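Local coordinates for thymidylate synthase ThyX (Streptomyces cacaoi subsp. asoensis, PDB 4P5A), which is a flavin-dependent UMP/dUMP methylase of the ThyX family that probably uses methylenetetrahydrofolate as methyl donor and NADPH as reductant, at residues 10-15 with 74-79; 78-83 with 206-211; 103-108 with 172-177. All coordinates share one frame; numbering follows the deposited sequence.

In the fold
The three contacts lie close together in one chain of the tetramer. Contact 1 is about 8 Å from each of the other two, centre to centre, and contacts 2 and 3 are about 12 Å apart. Contacts 1 and 3 meet the same antiparallel sheet, on the neighbouring strands 69-77 and 174-181. Contact 2 starts where strand 69-77 gives way to helix 78-84, so it shares Ile78 and Phe79 with contact 1. Along the chain contact 1 closes before contact 3 opens, and the 206-211 end of contact 2 comes last. Contact 2 sets helix 207-223 against helix 78-84, where Arg82 and His83 line the nucleotide pocket; all three touch the second subunit.

Contact 1. Residues 10-15 with 74-79; sequences SDITVE and VRAPIF
Thr13 and Arg75 form an antiparallel hydrogen-bonded pair that joins strand 13-20, outermost in this chain's four-stranded sheet, to strand 69-77. Thr13 N gives its hydrogen to Arg75 O at 3.1 Å, and Arg75 N returns one to Thr13 O at 2.9 Å, closing the ring of the pair. Val74 CA also makes a C-H...O contact with Thr13 O, at 3.3 Å. The side chains of the pair lie next to each other and point the same way, with Thr13 OG1 3.4 Å from Arg75 CB. With CG opposite the backbone N (chi1 -173°) the arginine runs out extended, then bends at chi3; it also touches Thr34 of the third subunit. Its NH2 stays 4.9 Å from Glu15 OE1, too far for a salt bridge though perhaps close enough for mutual attraction. On the other face Val14 and Val74 make a non-hydrogen-bonded pair whose CG2 methyls meet only loosely. Ile12, just ahead of the strand, carries most of the apolar contact: its CG2 rests on Ala76 CB at 4.0 Å, while CD1 reaches Pro77 CD at 3.5 Å, crossing the proline at about a right angle. Pro77 is the N-cap residue of helix 78-84, so Ile12 packs at the turn from strand to helix. Helix 207-223 lies against the Ile12 and Val74 side chains through Met211, Val212 and Met216, and its Gln215 bonds Ile12 O; strand 174-181 flanks strand 69-77 on the side away from Thr13.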
ATOM      1  N   SER B  10      19.655  12.604  25.054  1.00 17.41           N
ATOM      2  CA  SER B  10      19.089  13.499  24.083  1.00 18.18           C
ATOM      3  C   SER B  10      19.382  13.056  22.673  1.00 18.74           C
ATOM      4  O   SER B  10      19.158  13.844  21.757  1.00 22.00           O
ATOM      5  CB  SER B  10      19.670  14.890  24.248  1.00 19.96           C
ATOM      6  OG  SER B  10      19.226  15.490  25.474  1.00 25.05           O
ATOM      7  N   ASP B  11      19.991  11.893  22.494  1.00 19.56           N
ATOM      8  CA  ASP B  11      20.473  11.574  21.147  1.00 19.70           C
ATOM      9  C   ASP B  11      19.394  10.702  20.456  1.00 18.06           C
ATOM     10  O   ASP B  11      18.606  10.023  21.114  1.00 19.90           O
ATOM     11  CB  ASP B  11      21.795  10.806  21.152  1.00 22.50           C
ATOM     12  CG  ASP B  11      21.754   9.534  22.010  1.00 29.08           C
ATOM     13  OD1 ASP B  11      20.883   9.394  22.906  1.00 39.04           O
ATOM     14  OD2 ASP B  11      22.606   8.642  21.791  1.00 36.65           O
ATOM     15  N   ILE B  12      19.397  10.798  19.152  1.00 16.49           N
ATOM     16  CA  ILE B  12      18.480   9.990  18.359  1.00 18.29           C
ATOM     17  C   ILE B  12      19.390   9.370  17.347  1.00 18.07           C
ATOM     18  O   ILE B  12      20.143  10.108  16.693  1.00 20.62           O
ATOM     19  CB  ILE B  12      17.609  10.930  17.581  1.00 20.01           C
ATOM     20  CG1 ILE B  12      16.775  11.833  18.471  1.00 27.98           C
ATOM     21  CG2 ILE B  12      16.625  10.081  16.796  1.00 21.41           C
ATOM     22  CD1 ILE B  12      15.723  11.198  19.102  1.00 25.87           C
ATOM     23  N   THR B  13      19.439   8.062  17.288  1.00 17.29           N
ATOM     24  CA  THR B  13      20.461   7.441  16.443  1.00 17.66           C
ATOM     25  C   THR B  13      19.860   6.636  15.308  1.00 14.02           C
ATOM     26  O   THR B  13      18.774   6.075  15.418  1.00 13.35           O
ATOM     27  CB  THR B  13      21.374   6.562  17.198  1.00 20.09           C
ATOM     28  OG1 THR B  13      20.687   5.436  17.605  1.00 22.87           O
ATOM     29  CG2 THR B  13      21.963   7.268  18.460  1.00 24.59           C
ATOM     30  N   VAL B  14      20.557   6.658  14.202  1.00 12.37           N
ATOM     31  CA  VAL B  14      20.148   5.978  12.945  1.00 11.25           C
ATOM     32  C   VAL B  14      21.438   5.339  12.429  1.00 12.07           C
ATOM     33  O   VAL B  14      22.521   6.012  12.316  1.00 12.58           O
ATOM     34  CB  VAL B  14      19.654   6.984  11.908  1.00 14.40           C
ATOM     35  CG1 VAL B  14      19.525   6.330  10.569  1.00 13.21           C
ATOM     36  CG2 VAL B  14      18.294   7.612  12.327  1.00 13.15           C
ATOM     37  N   GLU B  15      21.372   4.037  12.175  1.00 12.25           N
ATOM     38  CA  GLU B  15      22.537   3.354  11.514  1.00 14.63           C
ATOM     39  C   GLU B  15      22.004   2.652  10.311  1.00 12.68           C
ATOM     40  O   GLU B  15      21.021   1.966  10.408  1.00 13.66           O
ATOM     41  CB  GLU B  15      23.141   2.302  12.457  1.00 16.11           C
ATOM     42  CG  GLU B  15      23.736   2.949  13.745  1.00 23.91           C
ATOM     43  CD  GLU B  15      23.845   1.936  14.915  1.00 36.72           C
ATOM     44  OE1 GLU B  15      23.498   2.350  16.064  1.00 39.24           O
ATOM     45  OE2 GLU B  15      24.217   0.737  14.631  1.00 38.74           O
ATOM     46  N   VAL B  74      17.024   2.274  14.110  1.00  8.88           N
ATOM     47  CA  VAL B  74      16.697   3.582  14.633  1.00  8.35           C
ATOM     48  C   VAL B  74      16.446   3.441  16.146  1.00 10.61           C
ATOM     49  O   VAL B  74      15.733   2.574  16.581  1.00 10.65           O
ATOM     50  CB  VAL B  74      15.356   4.096  13.984  1.00 10.03           C
ATOM     51  CG1 VAL B  74      14.970   5.498  14.574  1.00 11.42           C
ATOM     52  CG2 VAL B  74      15.542   4.208  12.429  1.00  9.68           C
ATOM     53  N   ARG B  75      17.074   4.296  16.954  1.00  8.87           N
ATOM     54  CA  ARG B  75      16.733   4.407  18.344  1.00 10.50           C
ATOM     55  C   ARG B  75      16.185   5.798  18.692  1.00 10.85           C
ATOM     56  O   ARG B  75      16.853   6.828  18.437  1.00 12.43           O
ATOM     57  CB  ARG B  75      18.000   4.141  19.189  1.00 14.62           C
ATOM     58  CG  ARG B  75      17.715   4.070  20.736  1.00 20.90           C
ATOM     59  CD  ARG B  75      19.024   3.623  21.571  1.00 32.98           C
ATOM     60  NE  ARG B  75      19.914   2.813  20.730  1.00 41.75           N
ATOM     61  CZ  ARG B  75      19.898   1.479  20.641  1.00 44.40           C
ATOM     62  NH1 ARG B  75      19.063   0.739  21.385  1.00 45.84           N
ATOM     63  NH2 ARG B  75      20.730   0.874  19.813  1.00 47.30           N
ATOM     64  N   ALA B  76      14.960   5.859  19.224  1.00 10.10           N
ATOM     65  CA  ALA B  76      14.289   7.167  19.365  1.00 10.08           C
ATOM     66  C   ALA B  76      13.210   6.947  20.393  1.00  9.09           C
ATOM     67  O   ALA B  76      12.743   5.796  20.584  1.00 10.43           O
ATOM     68  CB  ALA B  76      13.666   7.637  17.967  1.00 10.85           C
ATOM     69  N   PRO B  77      12.696   8.064  21.015  1.00  9.79           N
ATOM     70  CA  PRO B  77      11.596   7.984  21.946  1.00 10.03           C
ATOM     71  C   PRO B  77      10.300   7.589  21.226  1.00  9.86           C
ATOM     72  O   PRO B  77      10.147   7.852  20.009  1.00 10.08           O
ATOM     73  CB  PRO B  77      11.512   9.409  22.529  1.00  9.90           C
ATOM     74  CG  PRO B  77      12.099  10.309  21.445  1.00  9.10           C
ATOM     75  CD  PRO B  77      13.208   9.444  20.801  1.00  9.27           C
ATOM     76  N   ILE B  78       9.436   6.913  21.929  1.00  8.43           N
ATOM     77  CA  ILE B  78       8.157   6.491  21.325  1.00  7.07           C
ATOM     78  C   ILE B  78       7.404   7.623  20.581  1.00  9.80           C
ATOM     79  O   ILE B  78       6.885   7.386  19.484  1.00 10.13           O
ATOM     80  CB  ILE B  78       7.264   5.912  22.456  1.00  7.49           C
ATOM     81  CG1 ILE B  78       7.833   4.552  22.819  1.00 11.53           C
ATOM     82  CG2 ILE B  78       5.769   5.770  21.978  1.00 11.84           C
ATOM     83  CD1 ILE B  78       7.145   3.931  24.012  1.00 19.16           C
ATOM     84  N   PHE B  79       7.357   8.849  21.127  1.00  9.46           N
ATOM     85  CA  PHE B  79       6.623   9.820  20.363  1.00 11.00           C
ATOM     86  C   PHE B  79       7.160  10.074  18.962  1.00 10.03           C
ATOM     87  O   PHE B  79       6.405  10.501  18.092  1.00 12.86           O
ATOM     88  CB  PHE B  79       6.402  11.153  21.094  1.00 10.80           C
ATOM     89  CG  PHE B  79       7.648  11.973  21.247  1.00  9.65           C
ATOM     90  CD1 PHE B  79       8.563  11.729  22.296  1.00 12.95           C
ATOM     91  CD2 PHE B  79       7.943  12.955  20.287  1.00 14.18           C
ATOM     92  CE1 PHE B  79       9.772  12.516  22.375  1.00 15.37           C
ATOM     93  CE2 PHE B  79       9.130  13.693  20.351  1.00 15.36           C
ATOM     94  CZ  PHE B  79      10.060  13.434  21.358  1.00 11.54           C
TER

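Contact 2. Residues 78-83 with 206-211; sequences IFTVRH and QREIEM. With 5BU (5-bromo-uridine-5'-monophosphate), chain F.
The His83 imidazole has Gln206 OE1 at its edge, 3.7 Å from CE1, and something on both faces. The base of the 5-bromo-UMP lies over one, with N3 3.5 Å above the ring plane and toward its rim; Phe79 O sits over the centre of the other at 3.4 Å. The nucleotide phosphate also comes in at the edge, where His83 NE2 gives a nearly straight bond to OP3 (2.7 Å, 166°). The Phe79 ring carries Thr80 OG1 over one face and meets Glu208 OE2 at its edge, 3.8 Å from CE2. Phe79 CG sits between its backbone N and carbonyl carbon (chi1 71°), which swings the ring across to Gln206 and Glu208. This is the crossing of helix 78-84 with the start of helix 207-223, axes 9.1 Å apart and inclined at 68°. Gln206 is the N-cap residue, and its NE2 bonds Glu208 OE2 from above the carboxylate plane; Arg166 of the second subunit holds OE1, while Glu208 OE1 is taken by Tyr107 and Arg113. Packing is tight where Thr80 OG1 comes within 3.1 Å of Glu208 CB, and Thr80 CG2 rests on Ile209. A water bridges the helices: it accepts the N-H of Ile209 and is hydrogen-bonded to Thr80 OG1 and, at 2.9 Å, to His83 ND1.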
ATOM      1  N   ILE B  78       9.436   6.913  21.929  1.00  8.43           N
ATOM      2  CA  ILE B  78       8.157   6.491  21.325  1.00  7.07           C
ATOM      3  C   ILE B  78       7.404   7.623  20.581  1.00  9.80           C
ATOM      4  O   ILE B  78       6.885   7.386  19.484  1.00 10.13           O
ATOM      5  CB  ILE B  78       7.264   5.912  22.456  1.00  7.49           C
ATOM      6  CG1 ILE B  78       7.833   4.552  22.819  1.00 11.53           C
ATOM      7  CG2 ILE B  78       5.769   5.770  21.978  1.00 11.84           C
ATOM      8  CD1 ILE B  78       7.145   3.931  24.012  1.00 19.16           C
ATOM      9  N   PHE B  79       7.357   8.849  21.127  1.00  9.46           N
ATOM     10  CA  PHE B  79       6.623   9.820  20.363  1.00 11.00           C
ATOM     11  C   PHE B  79       7.160  10.074  18.962  1.00 10.03           C
ATOM     12  O   PHE B  79       6.405  10.501  18.092  1.00 12.86           O
ATOM     13  CB  PHE B  79       6.402  11.153  21.094  1.00 10.80           C
ATOM     14  CG  PHE B  79       7.648  11.973  21.247  1.00  9.65           C
ATOM     15  CD1 PHE B  79       8.563  11.729  22.296  1.00 12.95           C
ATOM     16  CD2 PHE B  79       7.943  12.955  20.287  1.00 14.18           C
ATOM     17  CE1 PHE B  79       9.772  12.516  22.375  1.00 15.37           C
ATOM     18  CE2 PHE B  79       9.130  13.693  20.351  1.00 15.36           C
ATOM     19  CZ  PHE B  79      10.060  13.434  21.358  1.00 11.54           C
ATOM     20  N   THR B  80       8.466   9.919  18.766  1.00  9.75           N
ATOM     21  CA  THR B  80       9.080  10.109  17.441  1.00  7.07           C
ATOM     22  C   THR B  80       8.950   8.830  16.598  1.00  8.10           C
ATOM     23  O   THR B  80       8.762   8.915  15.398  1.00  8.74           O
ATOM     24  CB  THR B  80      10.580  10.409  17.659  1.00  9.18           C
ATOM     25  OG1 THR B  80      10.662  11.690  18.303  1.00 13.56           O
ATOM     26  CG2 THR B  80      11.325  10.523  16.314  1.00 10.15           C
ATOM     27  N   VAL B  81       9.018   7.672  17.252  1.00  7.65           N
ATOM     28  CA  VAL B  81       8.696   6.428  16.471  1.00  7.40           C
ATOM     29  C   VAL B  81       7.296   6.445  15.889  1.00  8.43           C
ATOM     30  O   VAL B  81       7.090   5.936  14.778  1.00  7.21           O
ATOM     31  CB  VAL B  81       8.870   5.211  17.396  1.00 10.34           C
ATOM     32  CG1 VAL B  81       8.545   3.881  16.659  1.00 10.91           C
ATOM     33  CG2 VAL B  81      10.352   5.174  17.790  1.00  9.67           C
ATOM     34  N   ARG B  82       6.359   7.003  16.650  1.00  9.14           N
ATOM     35  CA  ARG B  82       5.001   7.173  16.119  1.00  7.30           C
ATOM     36  C   ARG B  82       5.028   7.951  14.807  1.00  8.31           C
ATOM     37  O   ARG B  82       4.258   7.531  13.918  1.00  8.99           O
ATOM     38  CB  ARG B  82       4.005   7.837  17.076  1.00  9.01           C
ATOM     39  CG  ARG B  82       3.941   7.028  18.409  1.00 11.89           C
ATOM     40  CD  ARG B  82       2.421   6.819  18.767  1.00 22.22           C
ATOM     41  NE  ARG B  82       1.681   7.950  19.084  1.00 26.94           N
ATOM     42  CZ  ARG B  82       0.361   8.088  18.870  1.00 28.33           C
ATOM     43  NH1 ARG B  82      -0.185   9.130  19.345  1.00 28.73           N
ATOM     44  NH2 ARG B  82      -0.389   7.226  18.186  1.00 24.37           N
ATOM     45  N   HIS B  83       5.741   9.069  14.718  1.00  8.75           N
ATOM     46  CA  HIS B  83       5.811   9.824  13.484  1.00  8.93           C
ATOM     47  C   HIS B  83       6.393   8.948  12.344  1.00  9.15           C
ATOM     48  O   HIS B  83       5.810   8.954  11.265  1.00  6.81           O
ATOM     49  CB  HIS B  83       6.622  11.121  13.660  1.00  7.33           C
ATOM     50  CG  HIS B  83       6.048  11.985  14.736  1.00 10.03           C
ATOM     51  ND1 HIS B  83       6.725  13.082  15.257  1.00 12.62           N
ATOM     52  CD2 HIS B  83       4.841  11.950  15.341  1.00 10.59           C
ATOM     53  CE1 HIS B  83       5.952  13.673  16.146  1.00 13.42           C
ATOM     54  NE2 HIS B  83       4.785  13.040  16.184  1.00 11.51           N
ATOM     55  N   GLN B 206       8.093  17.817  13.699  1.00 11.95           N
ATOM     56  CA  GLN B 206       8.761  17.921  14.970  1.00 12.22           C
ATOM     57  C   GLN B 206      10.258  17.747  14.852  1.00 15.17           C
ATOM     58  O   GLN B 206      10.746  16.900  14.104  1.00 11.68           O
ATOM     59  CB  GLN B 206       8.144  16.915  15.973  1.00 13.12           C
ATOM     60  CG  GLN B 206       8.773  17.032  17.394  1.00 15.55           C
ATOM     61  CD  GLN B 206       7.847  16.730  18.574  1.00 14.75           C
ATOM     62  OE1 GLN B 206       6.707  16.470  18.403  1.00 14.40           O
ATOM     63  NE2 GLN B 206       8.376  16.929  19.858  1.00 14.86           N
ATOM     64  N   ARG B 207      11.043  18.524  15.648  1.00 11.12           N
ATOM     65  CA  ARG B 207      12.474  18.403  15.457  1.00 10.50           C
ATOM     66  C   ARG B 207      13.061  16.966  15.582  1.00 10.01           C
ATOM     67  O   ARG B 207      14.008  16.580  14.858  1.00 11.18           O
ATOM     68  CB  ARG B 207      13.128  19.333  16.527  1.00 12.81           C
ATOM     69  CG  ARG B 207      14.640  19.235  16.416  1.00 13.17           C
ATOM     70  CD  ARG B 207      15.176  19.860  15.074  1.00 15.68           C
ATOM     71  NE  ARG B 207      16.650  19.662  15.117  1.00 19.30           N
ATOM     72  CZ  ARG B 207      17.384  19.192  14.113  1.00 23.75           C
ATOM     73  NH1 ARG B 207      16.825  18.953  12.942  1.00 23.17           N
ATOM     74  NH2 ARG B 207      18.697  18.977  14.280  1.00 26.09           N
ATOM     75  N   GLU B 208      12.499  16.144  16.477  1.00  9.92           N
ATOM     76  CA  GLU B 208      13.096  14.840  16.714  1.00  9.14           C
ATOM     77  C   GLU B 208      12.969  13.903  15.511  1.00  8.67           C
ATOM     78  O   GLU B 208      13.947  13.196  15.121  1.00 11.35           O
ATOM     79  CB  GLU B 208      12.510  14.188  17.987  1.00 11.20           C
ATOM     80  CG  GLU B 208      13.048  14.850  19.373  1.00 11.67           C
ATOM     81  CD  GLU B 208      12.407  16.215  19.682  1.00 15.58           C
ATOM     82  OE1 GLU B 208      13.039  17.026  20.415  1.00 14.39           O
ATOM     83  OE2 GLU B 208      11.360  16.573  19.110  1.00 16.61           O
ATOM     84  N   ILE B 209      11.793  13.863  14.872  1.00  6.62           N
ATOM     85  CA  ILE B 209      11.743  13.083  13.633  1.00  7.68           C
ATOM     86  C   ILE B 209      12.581  13.653  12.524  1.00  8.77           C
ATOM     87  O   ILE B 209      13.169  12.897  11.719  1.00  7.48           O
ATOM     88  CB  ILE B 209      10.233  12.779  13.176  1.00  8.18           C
ATOM     89  CG1 ILE B 209      10.208  11.779  11.988  1.00  7.36           C
ATOM     90  CG2 ILE B 209       9.588  14.100  12.720  1.00  7.56           C
ATOM     91  CD1 ILE B 209      10.694  10.371  12.458  1.00  8.40           C
ATOM     92  N   GLU B 210      12.772  14.969  12.584  1.00  9.42           N
ATOM     93  CA  GLU B 210      13.655  15.600  11.598  1.00  9.96           C
ATOM     94  C   GLU B 210      15.084  15.108  11.830  1.00 11.88           C
ATOM     95  O   GLU B 210      15.824  14.946  10.868  1.00 11.56           O
ATOM     96  CB  GLU B 210      13.581  17.112  11.679  1.00 11.39           C
ATOM     97  CG  GLU B 210      14.434  17.771  10.546  1.00 13.88           C
ATOM     98  CD  GLU B 210      14.323  19.296  10.596  1.00 22.04           C
ATOM     99  OE1 GLU B 210      14.277  19.815   9.503  1.00 17.52           O
ATOM    100  OE2 GLU B 210      14.370  19.952  11.701  1.00 20.35           O
ATOM    101  N   MET B 211      15.517  14.946  13.086  1.00 11.59           N
ATOM    102  CA  MET B 211      16.848  14.357  13.334  1.00 11.97           C
ATOM    103  C   MET B 211      17.030  12.963  12.771  1.00 11.83           C
ATOM    104  O   MET B 211      18.103  12.619  12.266  1.00 12.68           O
ATOM    105  CB  MET B 211      17.136  14.365  14.839  1.00 12.90           C
ATOM    106  CG  MET B 211      17.145  15.825  15.415  1.00 14.76           C
ATOM    107  SD  MET B 211      17.089  15.731  17.236  1.00 22.88           S
ATOM    108  CE  MET B 211      18.624  14.876  17.607  1.00 29.74           C
TER
HETATM  109  P   5BU F 302       1.325  13.966  17.975  1.00 13.43           P
HETATM  110  OP1 5BU F 302       0.623  13.650  19.273  1.00 16.21           O
HETATM  111  OP2 5BU F 302       0.965  15.329  17.348  1.00 15.22           O
HETATM  112  OP3 5BU F 302       2.878  13.730  18.027  1.00 11.29           O
HETATM  113  O5' 5BU F 302       0.759  12.867  16.894  1.00 10.73           O
HETATM  114  C5' 5BU F 302      -0.551  12.531  16.936  1.00 11.08           C
HETATM  115  C4' 5BU F 302      -0.819  11.480  15.729  1.00 10.07           C
HETATM  116  O4' 5BU F 302      -0.550  12.182  14.464  1.00 10.13           O
HETATM  117  C3' 5BU F 302       0.170  10.321  15.749  1.00 12.61           C
HETATM  118  O3' 5BU F 302      -0.405   9.164  15.070  1.00 12.35           O
HETATM  119  C2' 5BU F 302       1.285  10.864  14.870  1.00 11.54           C
HETATM  120  O2' 5BU F 302       2.035   9.776  14.285  1.00 11.64           O
HETATM  121  C1' 5BU F 302       0.642  11.762  13.836  1.00 11.01           C
HETATM  122  N1  5BU F 302       1.386  13.012  13.546  1.00  9.85           N
HETATM  123  C2  5BU F 302       2.635  12.886  12.944  1.00 11.33           C
HETATM  124  O2  5BU F 302       2.961  11.737  12.562  1.00 11.55           O
HETATM  125  N3  5BU F 302       3.476  13.927  12.761  1.00 12.18           N
HETATM  126  C4  5BU F 302       3.080  15.203  13.180  1.00 15.04           C
HETATM  127  O4  5BU F 302       3.817  16.141  13.015  1.00 16.79           O
HETATM  128  C5  5BU F 302       1.815  15.294  13.795  1.00 11.29           C
HETATM  129  C6  5BU F 302       0.960  14.272  14.040  1.00 11.98           C
HETATM  130 BR   5BU F 302       1.152  17.070  14.203  1.00 17.35          BR
HETATM  131  O   HOH W   1       9.330  13.749  16.470  1.00 11.12           O

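Contact 3. Residues 103-108 with 172-177; sequences GAAFYV and STYSVL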
ATOM      1  N   GLY B 103      13.970  -0.856  29.226  1.00 21.11           N
ATOM      2  CA  GLY B 103      15.145  -0.193  29.847  1.00 23.59           C
ATOM      3  C   GLY B 103      14.823   1.188  30.352  1.00 24.15           C
ATOM      4  O   GLY B 103      13.830   1.842  29.929  1.00 25.39           O
ATOM      5  N   ALA B 104      15.704   1.709  31.198  1.00 24.76           N
ATOM      6  CA  ALA B 104      15.362   2.958  31.840  1.00 24.75           C
ATOM      7  C   ALA B 104      15.999   4.126  31.108  1.00 23.76           C
ATOM      8  O   ALA B 104      16.649   4.940  31.706  1.00 24.00           O
ATOM      9  CB  ALA B 104      15.805   2.947  33.340  1.00 28.07           C
ATOM     10  N   ALA B 105      15.775   4.230  29.794  1.00 22.42           N
ATOM     11  CA  ALA B 105      16.365   5.345  29.037  1.00 17.59           C
ATOM     12  C   ALA B 105      15.253   6.167  28.525  1.00 16.01           C
ATOM     13  O   ALA B 105      14.273   5.610  27.919  1.00 16.21           O
ATOM     14  CB  ALA B 105      17.234   4.868  27.930  1.00 19.49           C
ATOM     15  N   PHE B 106      15.351   7.483  28.724  1.00 14.63           N
ATOM     16  CA  PHE B 106      14.210   8.412  28.471  1.00 13.87           C
ATOM     17  C   PHE B 106      14.779   9.619  27.774  1.00 15.14           C
ATOM     18  O   PHE B 106      15.902  10.093  28.099  1.00 14.19           O
ATOM     19  CB  PHE B 106      13.470   8.863  29.783  1.00 14.36           C
ATOM     20  CG  PHE B 106      12.943   7.749  30.544  1.00 15.76           C
ATOM     21  CD1 PHE B 106      13.680   7.191  31.556  1.00 16.55           C
ATOM     22  CD2 PHE B 106      11.733   7.140  30.144  1.00 18.18           C
ATOM     23  CE1 PHE B 106      13.257   6.077  32.231  1.00 15.70           C
ATOM     24  CE2 PHE B 106      11.255   5.967  30.838  1.00 17.96           C
ATOM     25  CZ  PHE B 106      12.010   5.472  31.898  1.00 21.42           C
ATOM     26  N   TYR B 107      14.039  10.163  26.795  1.00 12.34           N
ATOM     27  CA  TYR B 107      14.525  11.291  26.053  1.00 13.62           C
ATOM     28  C   TYR B 107      14.200  12.661  26.733  1.00 13.77           C
ATOM     29  O   TYR B 107      13.068  12.912  27.185  1.00 13.97           O
ATOM     30  CB  TYR B 107      13.855  11.312  24.612  1.00 14.09           C
ATOM     31  CG  TYR B 107      14.186  12.535  23.780  1.00 13.71           C
ATOM     32  CD1 TYR B 107      13.281  13.626  23.707  1.00 12.11           C
ATOM     33  CD2 TYR B 107      15.414  12.634  23.085  1.00 14.79           C
ATOM     34  CE1 TYR B 107      13.589  14.760  22.982  1.00 12.84           C
ATOM     35  CE2 TYR B 107      15.732  13.780  22.333  1.00 13.57           C
ATOM     36  CZ  TYR B 107      14.844  14.822  22.298  1.00 12.06           C
ATOM     37  OH  TYR B 107      15.110  15.967  21.555  1.00 16.50           O
ATOM     38  N   VAL B 108      15.194  13.553  26.702  1.00 16.13           N
ATOM     39  CA  VAL B 108      14.927  14.970  27.055  1.00 16.65           C
ATOM     40  C   VAL B 108      15.655  15.780  26.010  1.00 15.69           C
ATOM     41  O   VAL B 108      16.733  15.398  25.574  1.00 18.63           O
ATOM     42  CB  VAL B 108      15.482  15.319  28.561  1.00 16.91           C
ATOM     43  CG1 VAL B 108      14.713  14.570  29.621  1.00 22.48           C
ATOM     44  CG2 VAL B 108      16.949  15.041  28.634  1.00 21.01           C
ATOM     45  N   SER B 172       8.279   9.455  26.090  1.00 13.20           N
ATOM     46  CA  SER B 172       9.676   9.734  25.895  1.00 12.14           C
ATOM     47  C   SER B 172      10.597   8.539  26.054  1.00 12.50           C
ATOM     48  O   SER B 172      11.807   8.647  25.864  1.00 12.29           O
ATOM     49  CB  SER B 172      10.098  10.812  26.915  1.00 14.56           C
ATOM     50  OG  SER B 172       9.920  10.204  28.228  1.00 16.83           O
ATOM     51  N   THR B 173      10.029   7.398  26.466  1.00 13.53           N
ATOM     52  CA  THR B 173      10.788   6.179  26.649  1.00 10.99           C
ATOM     53  C   THR B 173      11.452   5.778  25.289  1.00 13.80           C
ATOM     54  O   THR B 173      10.777   5.822  24.286  1.00 11.88           O
ATOM     55  CB  THR B 173       9.807   5.013  27.025  1.00 14.60           C
ATOM     56  OG1 THR B 173       9.165   5.377  28.268  1.00 17.39           O
ATOM     57  CG2 THR B 173      10.625   3.737  27.300  1.00 17.73           C
ATOM     58  N   TYR B 174      12.723   5.417  25.291  1.00 12.41           N
ATOM     59  CA  TYR B 174      13.394   5.030  24.026  1.00 10.99           C
ATOM     60  C   TYR B 174      12.896   3.657  23.565  1.00 12.43           C
ATOM     61  O   TYR B 174      12.655   2.738  24.423  1.00 13.78           O
ATOM     62  CB  TYR B 174      14.898   4.958  24.238  1.00 11.47           C
ATOM     63  CG  TYR B 174      15.555   6.284  23.991  1.00 10.93           C
ATOM     64  CD1 TYR B 174      15.963   6.669  22.731  1.00 11.62           C
ATOM     65  CD2 TYR B 174      15.754   7.187  25.067  1.00 14.17           C
ATOM     66  CE1 TYR B 174      16.591   7.933  22.529  1.00 13.51           C
ATOM     67  CE2 TYR B 174      16.408   8.390  24.893  1.00 15.83           C
ATOM     68  CZ  TYR B 174      16.846   8.743  23.618  1.00 17.99           C
ATOM     69  OH  TYR B 174      17.513   9.910  23.383  1.00 13.83           O
ATOM     70  N   SER B 175      12.736   3.542  22.233  1.00 11.54           N
ATOM     71  CA  SER B 175      12.489   2.284  21.620  1.00 14.39           C
ATOM     72  C   SER B 175      13.511   2.109  20.471  1.00 14.43           C
ATOM     73  O   SER B 175      14.302   3.008  20.198  1.00 16.35           O
ATOM     74  CB  SER B 175      11.006   2.294  21.140  1.00 15.87           C
ATOM     75  OG  SER B 175      10.625   0.922  20.828  1.00 20.18           O
ATOM     76  N   VAL B 176      13.552   0.910  19.889  1.00 11.51           N
ATOM     77  CA  VAL B 176      14.521   0.598  18.895  1.00 11.12           C
ATOM     78  C   VAL B 176      13.798  -0.217  17.846  1.00  9.87           C
ATOM     79  O   VAL B 176      12.955  -1.050  18.224  1.00  8.81           O
ATOM     80  CB  VAL B 176      15.737  -0.153  19.467  1.00 12.12           C
ATOM     81  CG1 VAL B 176      15.407  -1.471  20.073  1.00 18.46           C
ATOM     82  CG2 VAL B 176      16.799  -0.308  18.439  1.00 14.81           C
ATOM     83  N   LEU B 177      14.083   0.010  16.575  1.00  8.30           N
ATOM     84  CA  LEU B 177      13.361  -0.757  15.527  1.00  7.56           C
ATOM     85  C   LEU B 177      14.240  -0.782  14.263  1.00  7.80           C
ATOM     86  O   LEU B 177      15.169   0.029  14.105  1.00  9.16           O
ATOM     87  CB  LEU B 177      11.994  -0.040  15.180  1.00  7.47           C
ATOM     88  CG  LEU B 177      12.112   1.349  14.563  1.00 11.72           C
ATOM     89  CD1 LEU B 177      10.794   1.614  13.699  1.00 21.66           C
ATOM     90  CD2 LEU B 177      12.153   2.537  15.530  1.00 13.54           C
TER
HETATM   91  O   HOH W   2      14.091   2.219  26.644  1.00 21.46           O
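From CB to hydroxyl, the Tyr174 side chain runs along the backbone of Ala105, Phe106 and Tyr107. Its CB lies 3.8 Å from Ala105 O, and chi1 of -89° turns the ring so that this oxygen comes at its edge. CD2 next meets the Ala105 methyl, CB, at 4.0 Å. Further out, CE2 is 3.5 Å from Phe106 C and touches Tyr107 CB at 3.9 Å. At the tip, OH approaches the edge of the Tyr107 ring in its plane, 3.5 Å from CD2, and hydrogen-bonds Asp11 O, which fixes the far end of the ring. Tyr107 OH points elsewhere, to Glu208. The backbones are pinned on both sides of the Phe106-Thr173 pair: Tyr174 N bonds Ala105 O almost straight (3.1 Å, 173°), and Tyr107 N bonds Ser172 O at 2.9 Å. Phe106 and Thr173 lie side by side, with Thr173 OG1 at the ring edge, 3.4 Å from CE2, and itself hydrogen-bonded to Pro170 O. A water donates to Tyr174 O and, weakly, to Gly103 O. Strand 105-107 also pairs in parallel with strand 7-9, and it is inclined at 99° to strand 174-181. Phe106 with Thr173, the residue just ahead of strand 174-181, makes an isolated beta bridge that ties the small parallel sheet to the main antiparallel one.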